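Local coordinates for RNA-dependent RNA polymerase (Taggert virus, PDB 6DX3), which probably acts, through its viral OTU domain, as a cysteine protease that cleaves ubiquitin from modified proteins of the infected host, at residues L23-I28 with A123-D128; I31-M36 with H150-K155; Y117-D122 with S141-H146. All blocks are in the same frame, centred on the assembly; numbering follows the deposited sequence.

Interaction 1. Residues L23-I28 with A123-D128; sequences LEVEDI and ASKHCD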
loop_
_atom_site.group_PDB
_atom_site.type_symbol
_atom_site.label_atom_id
_atom_site.label_comp_id
_atom_site.label_asym_id
_atom_site.label_seq_id
_atom_site.Cartn_x
_atom_site.Cartn_y
_atom_site.Cartn_z
ATOM N N LEU A 23 -10.282 14.474 4.239
ATOM C CA LEU A 23 -9.435 14.972 3.167
ATOM C C LEU A 23 -10.058 14.783 1.791
ATOM O O LEU A 23 -10.503 13.690 1.429
ATOM C CB LEU A 23 -8.040 14.304 3.231
ATOM C CG LEU A 23 -7.093 14.500 2.050
ATOM C CD1 LEU A 23 -5.701 14.874 2.532
ATOM C CD2 LEU A 23 -7.025 13.217 1.240
ATOM N N GLU A 24 -10.104 15.885 1.051
ATOM C CA GLU A 24 -10.323 15.891 -0.389
ATOM C C GLU A 24 -9.011 15.433 -1.023
ATOM O O GLU A 24 -8.020 16.167 -0.989
ATOM C CB GLU A 24 -10.679 17.301 -0.862
ATOM C CG GLU A 24 -12.014 17.926 -0.364
ATOM C CD GLU A 24 -13.227 17.045 -0.562
ATOM O OE1 GLU A 24 -13.541 16.244 0.341
ATOM O OE2 GLU A 24 -13.891 17.170 -1.612
ATOM N N VAL A 25 -8.995 14.229 -1.603
ATOM C CA VAL A 25 -7.731 13.681 -2.104
ATOM C C VAL A 25 -7.108 14.611 -3.144
ATOM O O VAL A 25 -5.886 14.809 -3.158
ATOM C CB VAL A 25 -7.915 12.253 -2.659
ATOM C CG1 VAL A 25 -8.201 11.293 -1.547
ATOM C CG2 VAL A 25 -8.996 12.222 -3.718
ATOM N N GLU A 26 -7.922 15.178 -4.038
ATOM C CA GLU A 26 -7.365 15.937 -5.157
ATOM C C GLU A 26 -6.856 17.315 -4.752
ATOM O O GLU A 26 -6.181 17.964 -5.557
ATOM C CB GLU A 26 -8.398 16.062 -6.279
ATOM C CG GLU A 26 -8.851 14.721 -6.843
ATOM C CD GLU A 26 -9.437 14.852 -8.233
ATOM O OE1 GLU A 26 -10.415 15.614 -8.396
ATOM O OE2 GLU A 26 -8.920 14.191 -9.157
ATOM N N ASP A 27 -7.150 17.778 -3.537
ATOM C CA ASP A 27 -6.484 18.982 -3.044
ATOM C C ASP A 27 -4.999 18.731 -2.800
ATOM O O ASP A 27 -4.193 19.668 -2.851
ATOM C CB ASP A 27 -7.157 19.476 -1.762
ATOM C CG ASP A 27 -8.604 19.859 -1.972
ATOM O OD1 ASP A 27 -9.077 19.826 -3.135
ATOM O OD2 ASP A 27 -9.267 20.203 -0.971
ATOM N N ILE A 28 -4.619 17.478 -2.555
ATOM C CA ILE A 28 -3.247 17.137 -2.219
ATOM C C ILE A 28 -2.589 16.240 -3.268
ATOM O O ILE A 28 -1.394 16.406 -3.538
ATOM C CB ILE A 28 -3.190 16.480 -0.820
ATOM C CG1 ILE A 28 -3.839 17.392 0.235
ATOM C CG2 ILE A 28 -1.762 16.124 -0.443
ATOM C CD1 ILE A 28 -3.018 18.617 0.602
ATOM N N ALA A 123 -16.226 8.155 0.598
ATOM C CA ALA A 123 -17.115 8.646 -0.444
ATOM C C ALA A 123 -16.252 9.248 -1.538
ATOM O O ALA A 123 -15.041 9.415 -1.368
ATOM C CB ALA A 123 -18.137 9.656 0.094
ATOM N N SER A 124 -16.887 9.558 -2.673
ATOM C CA SER A 124 -16.175 9.875 -3.911
ATOM C C SER A 124 -14.987 10.807 -3.710
ATOM O O SER A 124 -15.162 11.994 -3.427
ATOM C CB SER A 124 -17.133 10.475 -4.946
ATOM O OG SER A 124 -16.706 10.169 -6.262
ATOM N N LYS A 125 -13.777 10.256 -3.824
ATOM C CA LYS A 125 -12.541 11.038 -3.775
ATOM C C LYS A 125 -12.386 11.780 -2.448
ATOM O O LYS A 125 -11.761 12.845 -2.380
ATOM C CB LYS A 125 -12.459 11.998 -4.966
ATOM C CG LYS A 125 -12.354 11.263 -6.301
ATOM C CD LYS A 125 -13.174 11.908 -7.406
ATOM C CE LYS A 125 -12.397 13.006 -8.122
ATOM N NZ LYS A 125 -12.155 14.188 -7.245
ATOM N N HIS A 126 -12.956 11.219 -1.383
ATOM C CA HIS A 126 -12.787 11.716 -0.024
ATOM C C HIS A 126 -12.352 10.563 0.865
ATOM O O HIS A 126 -12.827 9.436 0.700
ATOM C CB HIS A 126 -14.080 12.340 0.518
ATOM C CG HIS A 126 -14.016 12.691 1.974
ATOM N ND1 HIS A 126 -14.225 11.764 2.973
ATOM C CD2 HIS A 126 -13.760 13.866 2.598
ATOM C CE1 HIS A 126 -14.104 12.352 4.149
ATOM N NE2 HIS A 126 -13.822 13.627 3.950
ATOM N N CYS A 127 -11.457 10.847 1.809
ATOM C CA CYS A 127 -10.895 9.832 2.691
ATOM C C CYS A 127 -11.177 10.187 4.145
ATOM O O CYS A 127 -11.151 11.363 4.521
ATOM C CB CYS A 127 -9.386 9.677 2.467
ATOM S SG CYS A 127 -8.957 8.967 0.861
ATOM N N ASP A 128 -11.446 9.163 4.962
ATOM C CA ASP A 128 -11.778 9.362 6.368
ATOM C C ASP A 128 -10.774 8.754 7.338
ATOM O O ASP A 128 -10.853 9.044 8.538
ATOM C CB ASP A 128 -13.180 8.804 6.680
ATOM C CG ASP A 128 -13.279 7.304 6.463
ATOM O OD1 ASP A 128 -12.581 6.777 5.571
ATOM O OD2 ASP A 128 -14.059 6.648 7.185
HETATM O O HOH W 1 -11.093 14.746 -4.210
#
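Leu-23 and Cys-127 form an antiparallel hydrogen-bonded pair, Leu-23 N donating to Cys-127 O and Cys-127 N to Leu-23 O, the latter at 3.0 Å. They join the end of strand 17-24 to the start of strand 126-133. Glu-24 and His-126 follow as a non-hydrogen-bonded pair. Val-25 N then bonds Lys-125 O at 3.2 Å, tying the type II turn from Ala-123 to His-126 to the point where strand 17-24 gives way to the short, weakly bonded helix 25-28.

The packed part lies on the side of Leu-23 and Cys-127. Val-25 CG1, anti to the carbonyl carbon (chi1 -69°), meets the sulfur, 3.4 Å from Cys-127 SG, while Val-25 CG2 presses on the backbone, 3.1 Å from Lys-125 O. Trp-119 touches both Leu-23 and Cys-127, and Met-145 meets Val-25.

The Glu-24 and His-126 side is looser and more open to solvent. A bend at chi2 (-51°) brings Glu-24 OE1 in plane to the edge of the imidazole, 3.3 Å from His-126 CD2, a contact with carbon. Farther out, the thrice-bent chain of Lys-125 reaches back to Glu-26 in a salt bridge, NZ standing above the carboxylate plane beside OE1. Water 1 bridges the backbones, accepting from Glu-26 N and donating to Lys-125 O at 2.7 Å; with Val-25 N, this carbonyl has two donors.

Both ring nitrogens of His-126 are bonded to aspartates, ND1 to Asp-122 and NE2 to Asp-22. With the Glu-24 carboxylate also close by, this surrounding would probably favour the protonated, positively charged imidazole.

Interaction 2. Residues I31-M36 with H150-K155; sequences IVNQPM and HYDYLK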
loop_
_atom_site.group_PDB
_atom_site.type_symbol
_atom_site.label_atom_id
_atom_site.label_comp_id
_atom_site.label_asym_id
_atom_site.label_seq_id
_atom_site.Cartn_x
_atom_site.Cartn_y
_atom_site.Cartn_z
ATOM N N ILE A 31 -4.826 11.446 -8.647
ATOM C CA ILE A 31 -5.156 10.026 -8.686
ATOM C C ILE A 31 -4.582 9.447 -9.973
ATOM O O ILE A 31 -5.043 9.772 -11.070
ATOM C CB ILE A 31 -6.668 9.792 -8.601
ATOM C CG1 ILE A 31 -7.234 10.398 -7.313
ATOM C CG2 ILE A 31 -6.983 8.302 -8.694
ATOM C CD1 ILE A 31 -8.748 10.504 -7.300
ATOM N N VAL A 32 -3.566 8.593 -9.845
ATOM C CA VAL A 32 -2.991 7.894 -10.988
ATOM C C VAL A 32 -3.685 6.538 -11.065
ATOM O O VAL A 32 -3.364 5.615 -10.310
ATOM C CB VAL A 32 -1.473 7.754 -10.871
ATOM C CG1 VAL A 32 -0.903 7.141 -12.145
ATOM C CG2 VAL A 32 -0.837 9.108 -10.599
ATOM N N ASN A 33 -4.642 6.420 -11.981
ATOM C CA ASN A 33 -5.493 5.239 -12.025
ATOM C C ASN A 33 -4.700 4.016 -12.466
ATOM O O ASN A 33 -3.915 4.070 -13.416
ATOM C CB ASN A 33 -6.676 5.468 -12.965
ATOM C CG ASN A 33 -7.426 6.746 -12.655
ATOM O OD1 ASN A 33 -7.226 7.772 -13.308
ATOM N ND2 ASN A 33 -8.294 6.695 -11.651
ATOM N N GLN A 34 -4.912 2.913 -11.763
ATOM C CA GLN A 34 -4.286 1.634 -12.034
ATOM C C GLN A 34 -5.291 0.674 -12.659
ATOM O O GLN A 34 -6.504 0.837 -12.489
ATOM C CB GLN A 34 -3.721 1.035 -10.739
ATOM C CG GLN A 34 -2.674 1.914 -10.078
ATOM C CD GLN A 34 -1.535 2.250 -11.018
ATOM O OE1 GLN A 34 -0.943 1.364 -11.637
ATOM N NE2 GLN A 34 -1.220 3.535 -11.131
ATOM N N PRO A 35 -4.823 -0.324 -13.413
ATOM C CA PRO A 35 -5.754 -1.251 -14.071
ATOM C C PRO A 35 -6.723 -1.879 -13.079
ATOM O O PRO A 35 -6.364 -2.198 -11.944
ATOM C CB PRO A 35 -4.824 -2.295 -14.695
ATOM C CG PRO A 35 -3.558 -1.546 -14.951
ATOM C CD PRO A 35 -3.426 -0.567 -13.817
ATOM N N MET A 36 -7.973 -2.042 -13.515
ATOM C CA MET A 36 -9.047 -2.518 -12.644
ATOM C C MET A 36 -9.125 -4.047 -12.658
ATOM O O MET A 36 -10.129 -4.652 -13.029
ATOM C CB MET A 36 -10.375 -1.889 -13.056
ATOM C CG MET A 36 -10.630 -0.504 -12.471
ATOM S SD MET A 36 -11.981 0.367 -13.300
ATOM C CE MET A 36 -11.110 1.094 -14.689
ATOM N N HIS A 150 -10.382 -2.020 -4.766
ATOM C CA HIS A 150 -9.443 -1.470 -5.739
ATOM C C HIS A 150 -8.426 -0.555 -5.060
ATOM O O HIS A 150 -8.711 0.072 -4.036
ATOM C CB HIS A 150 -10.200 -0.695 -6.823
ATOM C CG HIS A 150 -9.318 -0.107 -7.883
ATOM N ND1 HIS A 150 -8.856 -0.837 -8.956
ATOM C CD2 HIS A 150 -8.824 1.145 -8.039
ATOM C CE1 HIS A 150 -8.114 -0.063 -9.728
ATOM N NE2 HIS A 150 -8.078 1.144 -9.194
ATOM N N TYR A 151 -7.235 -0.473 -5.659
ATOM C CA TYR A 151 -6.163 0.399 -5.190
ATOM C C TYR A 151 -5.678 1.262 -6.344
ATOM O O TYR A 151 -5.443 0.755 -7.445
ATOM C CB TYR A 151 -4.985 -0.408 -4.628
ATOM C CG TYR A 151 -5.178 -0.958 -3.233
ATOM C CD1 TYR A 151 -4.926 -0.172 -2.114
ATOM C CD2 TYR A 151 -5.587 -2.271 -3.035
ATOM C CE1 TYR A 151 -5.087 -0.670 -0.838
ATOM C CE2 TYR A 151 -5.750 -2.782 -1.760
ATOM C CZ TYR A 151 -5.500 -1.974 -0.664
ATOM O OH TYR A 151 -5.665 -2.473 0.608
ATOM N N ASP A 152 -5.526 2.559 -6.092
ATOM C CA ASP A 152 -4.911 3.470 -7.044
ATOM C C ASP A 152 -3.706 4.135 -6.391
ATOM O O ASP A 152 -3.573 4.158 -5.164
ATOM C CB ASP A 152 -5.896 4.545 -7.534
ATOM C CG ASP A 152 -6.903 4.008 -8.538
ATOM O OD1 ASP A 152 -6.507 3.264 -9.459
ATOM O OD2 ASP A 152 -8.099 4.333 -8.401
ATOM N N TYR A 153 -2.822 4.670 -7.228
ATOM C CA TYR A 153 -1.671 5.422 -6.754
ATOM C C TYR A 153 -2.039 6.889 -6.587
ATOM O O TYR A 153 -2.825 7.435 -7.366
ATOM C CB TYR A 153 -0.496 5.291 -7.725
ATOM C CG TYR A 153 0.760 5.987 -7.247
ATOM C CD1 TYR A 153 1.497 5.469 -6.189
ATOM C CD2 TYR A 153 1.206 7.159 -7.846
ATOM C CE1 TYR A 153 2.642 6.097 -5.740
ATOM C CE2 TYR A 153 2.359 7.794 -7.404
ATOM C CZ TYR A 153 3.072 7.255 -6.349
ATOM O OH TYR A 153 4.215 7.870 -5.894
ATOM N N LEU A 154 -1.470 7.522 -5.564
ATOM C CA LEU A 154 -1.654 8.946 -5.315
ATOM C C LEU A 154 -0.304 9.637 -5.444
ATOM O O LEU A 154 0.640 9.307 -4.718
ATOM C CB LEU A 154 -2.264 9.197 -3.933
ATOM C CG LEU A 154 -3.708 8.726 -3.729
ATOM C CD1 LEU A 154 -4.083 8.769 -2.253
ATOM C CD2 LEU A 154 -4.677 9.563 -4.553
ATOM N N LYS A 155 -0.217 10.586 -6.369
ATOM C CA LYS A 155 1.004 11.332 -6.609
ATOM C C LYS A 155 0.832 12.766 -6.143
ATOM O O LYS A 155 -0.150 13.417 -6.528
ATOM C CB LYS A 155 1.361 11.306 -8.099
ATOM C CG LYS A 155 2.365 12.360 -8.529
ATOM C CD LYS A 155 2.371 12.506 -10.043
ATOM C CE LYS A 155 3.025 13.805 -10.473
ATOM N NZ LYS A 155 2.309 14.444 -11.614
HETATM O O HOH W 2 -9.472 4.220 -10.713
#
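Val-32 and Tyr-153 are joined by paired backbone bonds, the shorter from Val-32 N to Tyr-153 O at 2.8 Å. They form part of the antiparallel ladder that adds edge strand 29-32 to strand 150-156 in the mixed sheet of this OTU-like domain. Ile-31 lies alongside Leu-154 on one face; on the other, Val-32 CG2 meets the edge of the Tyr-153 ring.

Beyond Val-32 the segment 31-36 leaves the ladder, and the Asp-152 side chain takes over the pairing. Its CB sits 3.9 Å from Val-32 O and also touches Ile-31 CG2. CG, anti to the carbonyl carbon (chi1 -75°), leads toward Asn-33 and Gln-34. Asp-152 OD1 accepts a nearly straight bond (170°) from Gln-34 N at 2.8 Å, on the anti side, somewhat out of the carboxylate plane; His-150 NE2 comes from above the opposite face to the same OD1 at 2.7 Å. Asp-152 OD2 is held by a salt bridge to Arg-147 and by water 2, which Asn-33 ND2 also binds. These bonds to both oxygens would hold the carboxylate in its rotation, and the His-carboxylate pair is consistent with the histidine and acidic residue of an OTU cysteine protease active site.

Gln-34 bends back, its NE2 bonding Val-32 O at 3.1 Å from the face opposite Tyr-153 N, while OE1 binds Gln-53. Next to NE2, the imidazole edge is met in its plane by a backbone carbonyl, Gln-34 O lying 3.3 Å from His-150 CE1.

Interaction 3. Residues Y117-D122 with S141-H146; sequences YIWHED and SINIMH
Tyr-117, Trp-119 and Glu-121 meet Ile-142, Ile-144 and His-146 through a parallel ladder of five backbone bonds. The bond from Trp-119 N to Ile-144 O, 2.8 Å long, is almost straight at 176°, and Glu-121 N to His-146 O closes the row at 2.9 Å. Beyond it, water 3 bridges Glu-121 O and His-146 O.

A side-chain bond braces the ladder. Trp-119 NE1 gives its hydrogen to Asn-143 OD1 at 2.9 Å, in the plane of the indole and on a lone pair of the amide oxygen. The two groups run side by side with their planes 35° apart. The same oxygen lies against Tyr-117, 3.2 Å from its CB, and the edge of the Tyr-117 ring meets Ser-141, with CE2 3.5 Å from OG. Met-145 has CG anti to the backbone N (chi1 -166°) and its chain extended beyond, carrying CE to the Glu-121 carboxylate.

In the next shell, Pro-137 O binds Ser-141 OG, and Met-138 O takes the Asn-143 ND2 hydrogen and so helps set which way the amide faces. Phe-29 meets the Trp-119 ring edge-to-face, while Arg-147 and Lys-125 N hold the Glu-121 carboxylate. On the opposite face, Ile-118 lies beside Ile-144, CG1 to CD1 at 4.0 Å, and helix 40-49 packs on Ile-144 through Leu-41 and Ser-44.

This buried parallel pair, inside an otherwise antiparallel sheet with a helix against one face, forms the centre of the OTU-like cysteine protease fold.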
loop_
_atom_site.group_PDB
_atom_site.type_symbol
_atom_site.label_atom_id
_atom_site.label_comp_id
_atom_site.label_asym_id
_atom_site.label_seq_id
_atom_site.Cartn_x
_atom_site.Cartn_y
_atom_site.Cartn_z
ATOM N N TYR A 117 1.718 5.024 2.725
ATOM C CA TYR A 117 0.451 5.503 3.259
ATOM C C TYR A 117 -0.676 4.859 2.464
ATOM O O TYR A 117 -0.630 4.838 1.229
ATOM C CB TYR A 117 0.340 7.026 3.161
ATOM C CG TYR A 117 1.249 7.820 4.077
ATOM C CD1 TYR A 117 0.729 8.794 4.918
ATOM C CD2 TYR A 117 2.624 7.619 4.080
ATOM C CE1 TYR A 117 1.549 9.533 5.748
ATOM C CE2 TYR A 117 3.452 8.351 4.907
ATOM C CZ TYR A 117 2.908 9.308 5.738
ATOM O OH TYR A 117 3.723 10.044 6.566
ATOM N N ILE A 118 -1.680 4.339 3.163
ATOM C CA ILE A 118 -2.867 3.767 2.535
ATOM C C ILE A 118 -4.055 4.622 2.947
ATOM O O ILE A 118 -4.493 4.575 4.105
ATOM C CB ILE A 118 -3.088 2.299 2.920
ATOM C CG1 ILE A 118 -1.801 1.490 2.744
ATOM C CG2 ILE A 118 -4.207 1.699 2.080
ATOM C CD1 ILE A 118 -1.963 0.020 3.106
ATOM N N TRP A 119 -4.576 5.403 2.005
ATOM C CA TRP A 119 -5.702 6.289 2.268
ATOM C C TRP A 119 -7.002 5.576 1.916
ATOM O O TRP A 119 -7.159 5.073 0.800
ATOM C CB TRP A 119 -5.567 7.584 1.465
ATOM C CG TRP A 119 -4.258 8.290 1.684
ATOM C CD1 TRP A 119 -3.046 7.958 1.148
ATOM C CD2 TRP A 119 -4.034 9.450 2.496
ATOM N NE1 TRP A 119 -2.081 8.838 1.580
ATOM C CE2 TRP A 119 -2.663 9.764 2.405
ATOM C CE3 TRP A 119 -4.859 10.251 3.292
ATOM C CZ2 TRP A 119 -2.098 10.847 3.079
ATOM C CZ3 TRP A 119 -4.297 11.325 3.960
ATOM C CH2 TRP A 119 -2.930 11.613 3.851
ATOM N N HIS A 120 -7.928 5.533 2.869
ATOM C CA HIS A 120 -9.181 4.814 2.684
ATOM C C HIS A 120 -10.263 5.767 2.194
ATOM O O HIS A 120 -10.619 6.723 2.892
ATOM C CB HIS A 120 -9.627 4.136 3.976
ATOM C CG HIS A 120 -11.030 3.619 3.921
ATOM N ND1 HIS A 120 -12.102 4.325 4.423
ATOM C CD2 HIS A 120 -11.541 2.475 3.406
ATOM C CE1 HIS A 120 -13.211 3.634 4.229
ATOM N NE2 HIS A 120 -12.899 2.508 3.612
ATOM N N GLU A 121 -10.795 5.489 1.007
ATOM C CA GLU A 121 -11.886 6.269 0.446
ATOM C C GLU A 121 -13.213 5.813 1.039
ATOM O O GLU A 121 -13.556 4.628 0.981
ATOM C CB GLU A 121 -11.913 6.124 -1.075
ATOM C CG GLU A 121 -13.011 6.911 -1.768
ATOM C CD GLU A 121 -13.113 6.577 -3.241
ATOM O OE1 GLU A 121 -12.962 5.388 -3.587
ATOM O OE2 GLU A 121 -13.321 7.502 -4.058
ATOM N N ASP A 122 -13.962 6.753 1.609
ATOM C CA ASP A 122 -15.300 6.460 2.107
ATOM C C ASP A 122 -16.397 6.970 1.180
ATOM O O ASP A 122 -17.416 6.296 1.001
ATOM C CB ASP A 122 -15.487 7.046 3.514
ATOM C CG ASP A 122 -15.447 8.558 3.522
ATOM O OD1 ASP A 122 -14.564 9.115 2.837
ATOM O OD2 ASP A 122 -16.295 9.181 4.197
ATOM N N SER A 141 7.100 9.380 0.808
ATOM C CA SER A 141 6.617 8.015 0.935
ATOM C C SER A 141 5.728 7.675 -0.255
ATOM O O SER A 141 5.382 8.532 -1.071
ATOM C CB SER A 141 5.841 7.822 2.244
ATOM O OG SER A 141 6.606 8.235 3.362
ATOM N N ILE A 142 5.355 6.406 -0.338
ATOM C CA ILE A 142 4.384 5.946 -1.321
ATOM C C ILE A 142 2.987 6.144 -0.751
ATOM O O ILE A 142 2.688 5.698 0.363
ATOM C CB ILE A 142 4.624 4.473 -1.687
ATOM C CG1 ILE A 142 5.977 4.315 -2.392
ATOM C CG2 ILE A 142 3.483 3.950 -2.550
ATOM C CD1 ILE A 142 6.431 2.880 -2.511
ATOM N N ASN A 143 2.131 6.825 -1.505
ATOM C CA ASN A 143 0.738 7.019 -1.127
ATOM C C ASN A 143 -0.149 6.272 -2.111
ATOM O O ASN A 143 0.005 6.422 -3.328
ATOM C CB ASN A 143 0.378 8.505 -1.097
ATOM C CG ASN A 143 1.173 9.275 -0.061
ATOM O OD1 ASN A 143 0.725 9.454 1.073
ATOM N ND2 ASN A 143 2.361 9.735 -0.442
ATOM N N ILE A 144 -1.057 5.451 -1.582
ATOM C CA ILE A 144 -2.029 4.733 -2.395
ATOM C C ILE A 144 -3.414 4.949 -1.801
ATOM O O ILE A 144 -3.567 5.312 -0.632
ATOM C CB ILE A 144 -1.717 3.223 -2.511
ATOM C CG1 ILE A 144 -1.812 2.539 -1.151
ATOM C CG2 ILE A 144 -0.341 2.994 -3.116
ATOM C CD1 ILE A 144 -1.550 1.057 -1.215
ATOM N N MET A 145 -4.430 4.723 -2.631
ATOM C CA MET A 145 -5.819 4.996 -2.286
ATOM C C MET A 145 -6.599 3.689 -2.289
ATOM O O MET A 145 -6.672 3.009 -3.319
ATOM C CB MET A 145 -6.438 5.995 -3.269
ATOM C CG MET A 145 -7.763 6.608 -2.818
ATOM S SD MET A 145 -8.310 7.916 -3.941
ATOM C CE MET A 145 -10.072 7.907 -3.671
ATOM N N HIS A 146 -7.186 3.348 -1.148
ATOM C CA HIS A 146 -7.968 2.125 -0.999
ATOM C C HIS A 146 -9.429 2.419 -1.318
ATOM O O HIS A 146 -10.091 3.165 -0.588
ATOM C CB HIS A 146 -7.817 1.578 0.422
ATOM C CG HIS A 146 -8.240 0.152 0.575
ATOM N ND1 HIS A 146 -8.409 -0.444 1.807
ATOM C CD2 HIS A 146 -8.519 -0.801 -0.346
ATOM C CE1 HIS A 146 -8.775 -1.703 1.641
ATOM N NE2 HIS A 146 -8.851 -1.943 0.342
HETATM O O HOH W 3 -12.771 2.159 0.226
#

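Overall arrangement
All three contacts belong to one mixed sheet: interaction 3 is central, its centre about 10 Å from those of interactions 1 and 2, which lie about 14 Å apart. Strand 126-133 links interaction 1 to interaction 3, where Asp-128 OD1 lies 2.7 Å from His-120 ND1. On the other side strands 142-147 and 150-156 are neighbours, with Asp-152 O 2.7 Å from Met-145 N. Interactions 1 and 2 also meet directly, as Ile-31 CD1 packs 3.8 Å from Lys-125 CG. In interaction 2, His-150 and Asp-152 probably correspond to the histidine and acidic residue of the catalytic site in other OTU proteases; the nucleophilic cysteine probably lies outside all three contacts.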